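Local coordinates for 2S Albumin protein (Dolichos, PDB 6IX1) that is a seed albumin with a four-bladed hemopexin-type beta-propeller fold that probably serves as a seed storage protein, at residues 4-15 and 18-29; 56-64 and 75-83. One frame throughout, in Å; residues are numbered along the deposited sequence. Where two conformers were deposited one is given.

Contact 1 (4-15 and 18-29); sequences INAAFRSSRAYE and FFECNKYVRVYY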
loop_
_atom_site.group_PDB
_atom_site.type_symbol
_atom_site.label_atom_id
_atom_site.label_comp_id
_atom_site.label_asym_id
_atom_site.label_seq_id
_atom_site.Cartn_x
_atom_site.Cartn_y
_atom_site.Cartn_z
ATOM N N ILE A 4 -0.045 3.102 -10.357
ATOM C CA ILE A 4 -0.365 3.281 -8.925
ATOM C C ILE A 4 0.917 3.315 -8.098
ATOM O O ILE A 4 1.707 2.348 -8.186
ATOM C CB ILE A 4 -1.406 2.257 -8.457
ATOM C CG1 ILE A 4 -2.701 2.425 -9.264
ATOM C CG2 ILE A 4 -1.672 2.359 -6.986
ATOM C CD1 ILE A 4 -3.751 1.314 -9.081
ATOM N N ASN A 5 1.134 4.342 -7.314
ATOM C CA ASN A 5 2.310 4.488 -6.480
ATOM C C ASN A 5 2.079 4.030 -5.057
ATOM O O ASN A 5 3.086 3.686 -4.418
ATOM C CB ASN A 5 2.811 5.935 -6.437
ATOM C CG ASN A 5 3.091 6.459 -7.794
ATOM O OD1 ASN A 5 2.377 7.278 -8.368
ATOM N ND2 ASN A 5 4.257 6.087 -8.283
ATOM N N ALA A 6 0.884 3.977 -4.546
ATOM C CA ALA A 6 0.609 3.462 -3.222
ATOM C C ALA A 6 -0.853 3.115 -3.079
ATOM O O ALA A 6 -1.684 3.718 -3.811
ATOM C CB ALA A 6 1.046 4.475 -2.166
ATOM N N ALA A 7 -1.197 2.305 -2.118
ATOM C CA ALA A 7 -2.605 2.043 -1.808
ATOM C C ALA A 7 -2.772 1.703 -0.348
ATOM O O ALA A 7 -1.808 1.213 0.318
ATOM C CB ALA A 7 -3.061 0.893 -2.681
ATOM N N PHE A 8 -3.971 1.854 0.185
ATOM C CA PHE A 8 -4.298 1.247 1.479
ATOM C C PHE A 8 -5.792 0.988 1.566
ATOM O O PHE A 8 -6.607 1.624 0.869
ATOM C CB PHE A 8 -3.758 2.079 2.654
ATOM C CG PHE A 8 -4.398 3.414 2.936
ATOM C CD1 PHE A 8 -5.632 3.495 3.584
ATOM C CD2 PHE A 8 -3.740 4.550 2.539
ATOM C CE1 PHE A 8 -6.174 4.738 3.850
ATOM C CE2 PHE A 8 -4.292 5.796 2.862
ATOM C CZ PHE A 8 -5.524 5.878 3.476
ATOM N N ARG A 9 -6.119 0.026 2.397
ATOM C CA ARG A 9 -7.480 -0.442 2.633
ATOM C C ARG A 9 -8.164 0.445 3.664
ATOM O O ARG A 9 -7.648 0.667 4.772
ATOM C CB ARG A 9 -7.394 -1.894 3.161
ATOM C CG ARG A 9 -8.737 -2.494 3.471
ATOM C CD ARG A 9 -8.710 -3.856 4.081
ATOM N NE ARG A 9 -7.998 -3.884 5.336
ATOM C CZ ARG A 9 -7.732 -5.028 5.997
ATOM N NH1 ARG A 9 -8.001 -6.186 5.477
ATOM N NH2 ARG A 9 -7.039 -4.939 7.142
ATOM N N SER A 10 -9.342 0.979 3.309
ATOM C CA SER A 10 -10.069 1.837 4.231
ATOM C C SER A 10 -10.727 0.983 5.317
ATOM O O SER A 10 -11.106 -0.159 5.121
ATOM C CB SER A 10 -11.152 2.593 3.503
ATOM O OG SER A 10 -11.831 3.414 4.405
ATOM N N SER A 11 -10.975 1.642 6.463
ATOM C CA SER A 11 -11.956 1.133 7.442
ATOM C C SER A 11 -13.384 0.979 6.873
ATOM O O SER A 11 -14.118 0.131 7.346
ATOM C CB SER A 11 -11.965 2.028 8.655
ATOM O OG SER A 11 -12.388 3.319 8.242
ATOM N N ARG A 12 -13.689 1.693 5.810
ATOM C CA ARG A 12 -15.019 1.572 5.170
ATOM C C ARG A 12 -15.046 0.375 4.277
ATOM O O ARG A 12 -14.093 0.225 3.422
ATOM C CB ARG A 12 -15.292 2.863 4.408
ATOM C CG ARG A 12 -15.509 4.075 5.320
ATOM C CD ARG A 12 -16.754 3.991 6.139
ATOM N NE ARG A 12 -16.921 5.006 7.072
ATOM C CZ ARG A 12 -17.591 6.145 6.864
ATOM N NH1 ARG A 12 -18.006 6.448 5.655
ATOM N NH2 ARG A 12 -17.798 6.971 7.870
ATOM N N ALA A 13 -16.044 -0.466 4.376
ATOM C CA ALA A 13 -16.062 -1.742 3.675
ATOM C C ALA A 13 -15.885 -1.531 2.181
ATOM O O ALA A 13 -16.558 -0.718 1.535
ATOM C CB ALA A 13 -17.307 -2.521 3.986
ATOM N N TYR A 14 -14.974 -2.307 1.616
ATOM C CA TYR A 14 -14.739 -2.323 0.164
ATOM C C TYR A 14 -14.412 -0.963 -0.427
ATOM O O TYR A 14 -14.632 -0.749 -1.610
ATOM C CB TYR A 14 -15.814 -3.108 -0.611
ATOM C CG TYR A 14 -15.731 -4.567 -0.262
ATOM C CD1 TYR A 14 -14.826 -5.372 -0.924
ATOM C CD2 TYR A 14 -16.463 -5.182 0.747
ATOM C CE1 TYR A 14 -14.615 -6.689 -0.529
ATOM C CE2 TYR A 14 -16.248 -6.488 1.162
ATOM C CZ TYR A 14 -15.340 -7.267 0.488
ATOM O OH TYR A 14 -15.123 -8.588 0.813
ATOM N N GLU A 15 -13.725 -0.153 0.367
ATOM C CA GLU A 15 -13.115 1.081 -0.140
ATOM C C GLU A 15 -11.574 0.973 -0.075
ATOM O O GLU A 15 -11.023 0.501 0.938
ATOM C CB GLU A 15 -13.609 2.316 0.623
ATOM C CG GLU A 15 -15.077 2.497 0.462
ATOM C CD GLU A 15 -15.664 3.768 1.066
ATOM O OE1 GLU A 15 -14.948 4.773 1.149
ATOM O OE2 GLU A 15 -16.902 3.735 1.312
ATOM N N PHE A 18 -6.088 4.899 -3.636
ATOM C CA PHE A 18 -4.978 4.769 -4.576
ATOM C C PHE A 18 -4.316 6.115 -4.765
ATOM O O PHE A 18 -5.017 7.072 -5.088
ATOM C CB PHE A 18 -5.398 4.270 -5.955
ATOM C CG PHE A 18 -5.946 2.874 -6.035
ATOM C CD1 PHE A 18 -5.279 1.834 -5.511
ATOM C CD2 PHE A 18 -7.107 2.582 -6.711
ATOM C CE1 PHE A 18 -5.736 0.545 -5.626
ATOM C CE2 PHE A 18 -7.542 1.298 -6.891
ATOM C CZ PHE A 18 -6.853 0.262 -6.330
ATOM N N PHE A 19 -2.990 6.133 -4.597
ATOM C CA PHE A 19 -2.188 7.358 -4.808
ATOM C C PHE A 19 -1.385 7.257 -6.094
ATOM O O PHE A 19 -0.783 6.206 -6.394
ATOM C CB PHE A 19 -1.246 7.577 -3.599
ATOM C CG PHE A 19 -2.064 7.749 -2.353
ATOM C CD1 PHE A 19 -2.570 8.972 -1.999
ATOM C CD2 PHE A 19 -2.379 6.666 -1.598
ATOM C CE1 PHE A 19 -3.411 9.099 -0.904
ATOM C CE2 PHE A 19 -3.215 6.803 -0.498
ATOM C CZ PHE A 19 -3.722 8.018 -0.167
ATOM N N GLU A 20 -1.427 8.335 -6.877
ATOM C CA GLU A 20 -0.781 8.458 -8.191
ATOM C C GLU A 20 -0.143 9.841 -8.203
ATOM O O GLU A 20 -0.840 10.852 -8.321
ATOM C CB GLU A 20 -1.790 8.248 -9.300
ATOM C CG GLU A 20 -2.649 7.033 -9.052
ATOM C CD GLU A 20 -4.142 7.273 -9.268
ATOM O OE1 GLU A 20 -4.410 6.775 -10.118
ATOM O OE2 GLU A 20 -4.920 8.051 -8.551
ATOM N N CYS A 21 1.165 9.861 -8.016
ATOM C CA CYS A 21 1.921 11.099 -7.914
ATOM C C CYS A 21 1.327 11.883 -6.746
ATOM O O CYS A 21 1.226 11.389 -5.634
ATOM C CB CYS A 21 2.019 11.859 -9.232
ATOM S SG CYS A 21 2.766 10.798 -10.458
ATOM N N ASN A 22 1.000 13.126 -7.018
ATOM C CA ASN A 22 0.425 14.065 -6.019
ATOM C C ASN A 22 -1.090 13.996 -5.917
ATOM O O ASN A 22 -1.657 14.887 -5.211
ATOM C CB ASN A 22 0.873 15.506 -6.291
ATOM C CG ASN A 22 0.395 16.018 -7.643
ATOM O OD1 ASN A 22 0.021 15.239 -8.512
ATOM N ND2 ASN A 22 0.514 17.309 -7.877
ATOM N N LYS A 23 -1.701 12.979 -6.475
ATOM C CA LYS A 23 -3.168 12.895 -6.508
ATOM C C LYS A 23 -3.645 11.554 -6.024
ATOM O O LYS A 23 -2.840 10.630 -5.762
ATOM C CB LYS A 23 -3.660 13.125 -7.929
ATOM C CG LYS A 23 -3.311 14.529 -8.444
ATOM C CD LYS A 23 -3.687 14.842 -9.861
ATOM C CE LYS A 23 -3.034 16.122 -10.378
ATOM N NZ LYS A 23 -1.596 15.884 -10.676
ATOM N N TYR A 24 -4.931 11.412 -5.803
ATOM C CA TYR A 24 -5.477 10.110 -5.364
ATOM C C TYR A 24 -6.922 9.959 -5.822
ATOM O O TYR A 24 -7.557 10.952 -6.249
ATOM C CB TYR A 24 -5.398 9.988 -3.836
ATOM C CG TYR A 24 -6.458 10.743 -3.087
ATOM C CD1 TYR A 24 -6.427 12.088 -2.945
ATOM C CD2 TYR A 24 -7.556 10.068 -2.563
ATOM C CE1 TYR A 24 -7.503 12.778 -2.374
ATOM C CE2 TYR A 24 -8.592 10.736 -1.929
ATOM C CZ TYR A 24 -8.535 12.107 -1.788
ATOM O OH TYR A 24 -9.552 12.784 -1.204
ATOM N N VAL A 25 -7.430 8.736 -5.753
ATOM C CA VAL A 25 -8.849 8.366 -5.877
ATOM C C VAL A 25 -9.207 7.483 -4.719
ATOM O O VAL A 25 -8.348 6.826 -4.087
ATOM C CB VAL A 25 -9.250 7.717 -7.203
ATOM C CG1 VAL A 25 -9.174 8.720 -8.343
ATOM C CG2 VAL A 25 -8.500 6.462 -7.447
ATOM N N ARG A 26 -10.474 7.446 -4.389
ATOM C CA ARG A 26 -11.057 6.483 -3.467
ATOM C C ARG A 26 -12.026 5.654 -4.308
ATOM O O ARG A 26 -12.865 6.237 -5.030
ATOM C CB ARG A 26 -11.775 7.173 -2.318
ATOM C CG ARG A 26 -12.407 6.184 -1.375
ATOM C CD ARG A 26 -12.837 6.925 -0.113
ATOM N NE ARG A 26 -13.670 8.079 -0.426
ATOM C CZ ARG A 26 -14.968 8.185 -0.469
ATOM N NH1 ARG A 26 -15.721 7.306 0.053
ATOM N NH2 ARG A 26 -15.409 9.315 -0.935
ATOM N N VAL A 27 -11.935 4.338 -4.286
ATOM C CA VAL A 27 -12.705 3.420 -5.119
ATOM C C VAL A 27 -13.488 2.440 -4.251
ATOM O O VAL A 27 -12.909 1.945 -3.227
ATOM C CB VAL A 27 -11.700 2.690 -6.070
ATOM C CG1 VAL A 27 -12.398 1.569 -6.844
ATOM C CG2 VAL A 27 -11.023 3.640 -7.055
ATOM N N TYR A 28 -14.705 2.150 -4.671
ATOM C CA TYR A 28 -15.564 1.114 -4.095
ATOM C C TYR A 28 -15.344 -0.103 -4.971
ATOM O O TYR A 28 -15.785 -0.126 -6.139
ATOM C CB TYR A 28 -17.009 1.628 -4.153
ATOM C CG TYR A 28 -18.025 0.887 -3.321
ATOM C CD1 TYR A 28 -17.736 0.477 -2.047
ATOM C CD2 TYR A 28 -19.368 0.876 -3.726
ATOM C CE1 TYR A 28 -18.715 0.013 -1.201
ATOM C CE2 TYR A 28 -20.326 0.329 -2.909
ATOM C CZ TYR A 28 -20.033 -0.014 -1.616
ATOM O OH TYR A 28 -21.046 -0.542 -0.812
ATOM N N TYR A 29 -14.645 -1.103 -4.460
ATOM C CA TYR A 29 -14.087 -2.189 -5.327
ATOM C C TYR A 29 -14.882 -3.470 -5.130
ATOM O O TYR A 29 -15.522 -3.698 -4.116
ATOM C CB TYR A 29 -12.573 -2.375 -5.154
ATOM C CG TYR A 29 -12.143 -2.854 -3.830
ATOM C CD1 TYR A 29 -11.983 -1.998 -2.764
ATOM C CD2 TYR A 29 -11.798 -4.195 -3.699
ATOM C CE1 TYR A 29 -11.540 -2.470 -1.553
ATOM C CE2 TYR A 29 -11.434 -4.674 -2.467
ATOM C CZ TYR A 29 -11.301 -3.819 -1.383
ATOM O OH TYR A 29 -10.885 -4.396 -0.210
#

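Contact 2 (56-64 and 75-83); sequences AFAEPGIDC and VFSGSQCAY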
loop_
_atom_site.group_PDB
_atom_site.type_symbol
_atom_site.label_atom_id
_atom_site.label_comp_id
_atom_site.label_asym_id
_atom_site.label_seq_id
_atom_site.Cartn_x
_atom_site.Cartn_y
_atom_site.Cartn_z
ATOM N N ALA A 56 5.729 16.652 2.170
ATOM C CA ALA A 56 6.232 15.761 1.098
ATOM C C ALA A 56 5.083 14.850 0.637
ATOM O O ALA A 56 5.134 14.353 -0.495
ATOM C CB ALA A 56 7.393 14.990 1.614
ATOM N N PHE A 57 4.195 14.542 1.571
ATOM C CA PHE A 57 3.092 13.605 1.269
ATOM C C PHE A 57 2.106 14.203 0.276
ATOM O O PHE A 57 1.460 13.445 -0.464
ATOM C CB PHE A 57 2.405 13.133 2.547
ATOM C CG PHE A 57 3.424 12.713 3.566
ATOM C CD1 PHE A 57 4.083 11.525 3.420
ATOM C CD2 PHE A 57 3.723 13.544 4.628
ATOM C CE1 PHE A 57 5.075 11.170 4.302
ATOM C CE2 PHE A 57 4.756 13.206 5.468
ATOM C CZ PHE A 57 5.436 12.009 5.332
ATOM N N ALA A 58 1.997 15.525 0.248
ATOM C CA ALA A 58 1.157 16.196 -0.746
ATOM C C ALA A 58 1.951 16.416 -2.039
ATOM O O ALA A 58 1.450 16.206 -3.160
ATOM C CB ALA A 58 0.664 17.522 -0.218
ATOM N N GLU A 59 3.196 16.896 -1.907
ATOM C CA GLU A 59 4.048 17.221 -3.063
ATOM C C GLU A 59 5.454 16.768 -2.703
ATOM O O GLU A 59 6.031 17.380 -1.826
ATOM C CB GLU A 59 4.001 18.713 -3.437
ATOM C CG GLU A 59 2.636 19.239 -3.841
ATOM C CD GLU A 59 1.992 19.021 -5.230
ATOM O OE1 GLU A 59 2.685 18.893 -6.329
ATOM O OE2 GLU A 59 0.761 19.168 -5.303
ATOM N N PRO A 60 6.002 15.728 -3.328
ATOM C CA PRO A 60 5.515 15.161 -4.578
ATOM C C PRO A 60 4.444 14.061 -4.483
ATOM O O PRO A 60 3.828 13.705 -5.465
ATOM C CB PRO A 60 6.780 14.529 -5.141
ATOM C CG PRO A 60 7.555 14.075 -3.914
ATOM C CD PRO A 60 7.366 15.252 -2.982
ATOM N N GLY A 61 4.145 13.640 -3.257
ATOM C CA GLY A 61 3.010 12.748 -3.013
ATOM C C GLY A 61 3.441 11.533 -2.203
ATOM O O GLY A 61 4.564 11.428 -1.787
ATOM N N ILE A 62 2.520 10.620 -2.030
ATOM C CA ILE A 62 2.659 9.416 -1.200
ATOM C C ILE A 62 3.139 8.257 -2.083
ATOM O O ILE A 62 2.506 7.933 -3.071
ATOM C CB ILE A 62 1.327 9.113 -0.507
ATOM C CG1 ILE A 62 0.970 10.203 0.483
ATOM C CG2 ILE A 62 1.328 7.737 0.126
ATOM C CD1 ILE A 62 -0.439 10.133 1.041
ATOM N N ASP A 63 4.304 7.705 -1.685
ATOM C CA ASP A 63 4.952 6.637 -2.479
ATOM C C ASP A 63 4.902 5.280 -1.799
ATOM O O ASP A 63 5.394 4.285 -2.359
ATOM C CB ASP A 63 6.377 6.963 -2.928
ATOM C CG ASP A 63 7.349 7.196 -1.795
ATOM O OD1 ASP A 63 7.031 6.721 -0.679
ATOM O OD2 ASP A 63 8.467 7.629 -2.106
ATOM N N CYS A 64 4.255 5.192 -0.647
ATOM C CA CYS A 64 3.986 3.940 0.072
ATOM C C CYS A 64 2.991 4.249 1.182
ATOM O O CYS A 64 2.963 5.376 1.663
ATOM C CB CYS A 64 5.292 3.326 0.607
ATOM S SG CYS A 64 5.093 1.688 1.362
ATOM N N VAL A 75 1.803 6.728 6.013
ATOM C CA VAL A 75 2.134 7.154 4.653
ATOM C C VAL A 75 3.583 7.562 4.580
ATOM O O VAL A 75 4.187 7.890 5.625
ATOM C CB VAL A 75 1.197 8.314 4.269
ATOM C CG1 VAL A 75 -0.252 7.871 4.239
ATOM C CG2 VAL A 75 1.287 9.560 5.143
ATOM N N PHE A 76 4.135 7.464 3.396
ATOM C CA PHE A 76 5.567 7.622 3.122
ATOM C C PHE A 76 5.754 8.506 1.899
ATOM O O PHE A 76 4.904 8.471 1.010
ATOM C CB PHE A 76 6.209 6.259 2.836
ATOM C CG PHE A 76 6.152 5.258 3.978
ATOM C CD1 PHE A 76 4.985 4.573 4.290
ATOM C CD2 PHE A 76 7.228 5.121 4.841
ATOM C CE1 PHE A 76 4.898 3.731 5.388
ATOM C CE2 PHE A 76 7.105 4.326 5.953
ATOM C CZ PHE A 76 5.959 3.605 6.234
ATOM N N SER A 77 6.862 9.212 1.836
ATOM C CA SER A 77 7.309 9.982 0.673
ATOM C C SER A 77 8.847 10.042 0.780
ATOM O O SER A 77 9.346 10.740 1.638
ATOM C CB SER A 77 6.727 11.341 0.608
ATOM O OG SER A 77 7.120 12.012 -0.570
ATOM N N GLY A 78 9.517 9.272 -0.053
ATOM C CA GLY A 78 10.981 9.149 0.087
ATOM C C GLY A 78 11.319 8.637 1.468
ATOM O O GLY A 78 10.772 7.659 1.908
ATOM N N SER A 79 12.235 9.304 2.142
ATOM C CA SER A 79 12.639 8.869 3.500
ATOM C C SER A 79 11.689 9.337 4.591
ATOM O O SER A 79 11.971 9.028 5.713
ATOM C CB SER A 79 14.066 9.247 3.850
ATOM O OG SER A 79 14.250 10.659 3.932
ATOM N N GLN A 80 10.684 10.141 4.233
ATOM C CA GLN A 80 9.782 10.706 5.235
ATOM C C GLN A 80 8.579 9.789 5.426
ATOM O O GLN A 80 8.126 9.113 4.469
ATOM C CB GLN A 80 9.285 12.074 4.834
ATOM C CG GLN A 80 10.410 13.099 4.835
ATOM C CD GLN A 80 9.913 14.496 4.569
ATOM O OE1 GLN A 80 10.258 15.088 3.553
ATOM N NE2 GLN A 80 9.141 15.033 5.503
ATOM N N CYS A 81 8.019 9.852 6.625
ATOM C CA CYS A 81 6.798 9.115 6.915
ATOM C C CYS A 81 5.979 9.821 7.978
ATOM O O CYS A 81 6.509 10.634 8.744
ATOM C CB CYS A 81 7.107 7.660 7.132
ATOM S SG CYS A 81 7.801 7.357 8.722
ATOM N N ALA A 82 4.717 9.459 7.998
ATOM C CA ALA A 82 3.769 10.012 8.966
ATOM C C ALA A 82 2.714 8.978 9.308
ATOM O O ALA A 82 2.350 8.199 8.455
ATOM C CB ALA A 82 3.141 11.283 8.444
ATOM N N TYR A 83 2.208 9.058 10.524
ATOM C CA TYR A 83 1.013 8.305 10.958
ATOM C C TYR A 83 -0.162 9.264 10.893
ATOM O O TYR A 83 -0.040 10.283 11.503
ATOM C CB TYR A 83 1.165 7.706 12.354
ATOM C CG TYR A 83 0.247 6.599 12.700
ATOM C CD1 TYR A 83 -0.060 5.608 11.806
ATOM C CD2 TYR A 83 -0.230 6.459 13.964
ATOM C CE1 TYR A 83 -0.871 4.546 12.163
ATOM C CE2 TYR A 83 -1.079 5.433 14.322
ATOM C CZ TYR A 83 -1.311 4.393 13.451
ATOM O OH TYR A 83 -2.098 3.338 13.814
HETATM O O HOH W 1 7.150 16.515 4.949
HETATM O O HOH W 2 9.212 5.684 0.776
#

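Contact 1 (4-15 and 18-29)
Ile-4 lays its CD1 methyl over the centre of the Phe-18 ring, a CH-pi contact with CD1 3.9 Å from the ring centroid and almost on the ring normal. Ala-7 CB reaches the same ring at its edge, near its plane, meeting Phe-18 CD1. On the other face of the sheet, Ala-6 sits beside Phe-19, whose CE2 corner touches Phe-8 CE2 at 3.7 Å; these two rings are near parallel, planes 27° apart, but slid so far that they barely overlap. The Phe-8 ring also stacks on Tyr-17, in the same strand as Phe-18 and Phe-19.

The backbone pairing is antiparallel, with a classic bulge: Asn-5 N and, more weakly, Ala-6 N both donate to Phe-19 O, while Phe-19 N returns a straight bond to Ala-6 O. Asn-5 then uses its side chain to continue the edge, OD1 accepting from Cys-21 N at 2.9 Å, inside the type II' turn from Glu-20 to Lys-23.

At the other end, Tyr-14 CD1 lies over one face of the Tyr-29 ring, off toward the rim, the two rings oblique at 56°. Tyr-29 N donates to Tyr-14 O at 2.9 Å, and the phenol of Tyr-29 is bonded to His-178. Glu-15 OE1 takes NH1 of Arg-26 at 2.9 Å; the nitrogen comes from above the carboxylate plane, whereas the oxygen lies in the guanidinium plane. A bend at chi3 (53°) carries that guanidinium round to the glutamate, and its NH2 goes to Thr-40, so the group is held from more than one side. These contacts hold together the first three strands of an antiparallel four-stranded meander, as in a blade of a hemopexin-type beta-propeller.

Contact 2 (56-64 and 75-83)
Phe-57 pushes its ring into the hairpin 75-83, edge-on to the backbone, with Phe-76 CA and Cys-81 N in the ring plane; this is the dense part of the contact. Val-75 CG2 lies over one face, 3.8 Å from Phe-57 CD1, while Phe-57 CE2 meets Ala-82 CB and Phe-57 CZ comes against the Cys-81 backbone. Pro-99 of the next strand also touches this phenylalanine. Nearby, Ile-62 CD1 packs on Val-75 CG1, the other branch of the same valine.

A chi1 near 180° (-176°) swings Ser-77 OG across to the loop, within hydrogen-bonding distance of both Gly-61 O (2.9 Å) and Ala-56 O (3.1 Å). Asp-63 N donates to Phe-76 O, and Asp-63 OD2 receives Gly-78 N at 2.8 Å, the nitrogen standing above the carboxylate plane.

The turn side is looser and wetter. One water lies between Asp-63 OD1 and Gly-78 O, and another accepts from Ala-56 N, with a weak link to Gln-80 NE2.

The chemistry implies a loop fixed by buried Phe-57 and Ile-62 and by polar bonds at the turn, where Gly-78 N and the water probably favour a charged Asp-63, somewhat opposed by nearby Phe-76 O.

In the fold
From the N terminus, the chain runs straight into contact 1, which closes a short loop: strand 6-9 turns back through strand 15-20 and on into 23-28. Strand 37-44 and helix 45-48 follow before contact 2 opens. There the loop 56-64 is brought back against strands 72-77 and 80-85, closing a longer excursion through strand 64-67. The two contacts come in series, neither enclosing nor crossing the other, with centres about 15 Å apart. They meet directly: Asn-22 ND2 probably bonds to Glu-59 OE1, and Ala-6 CB packs on Cys-64 N. The first and second propeller blades are thus joined side by side.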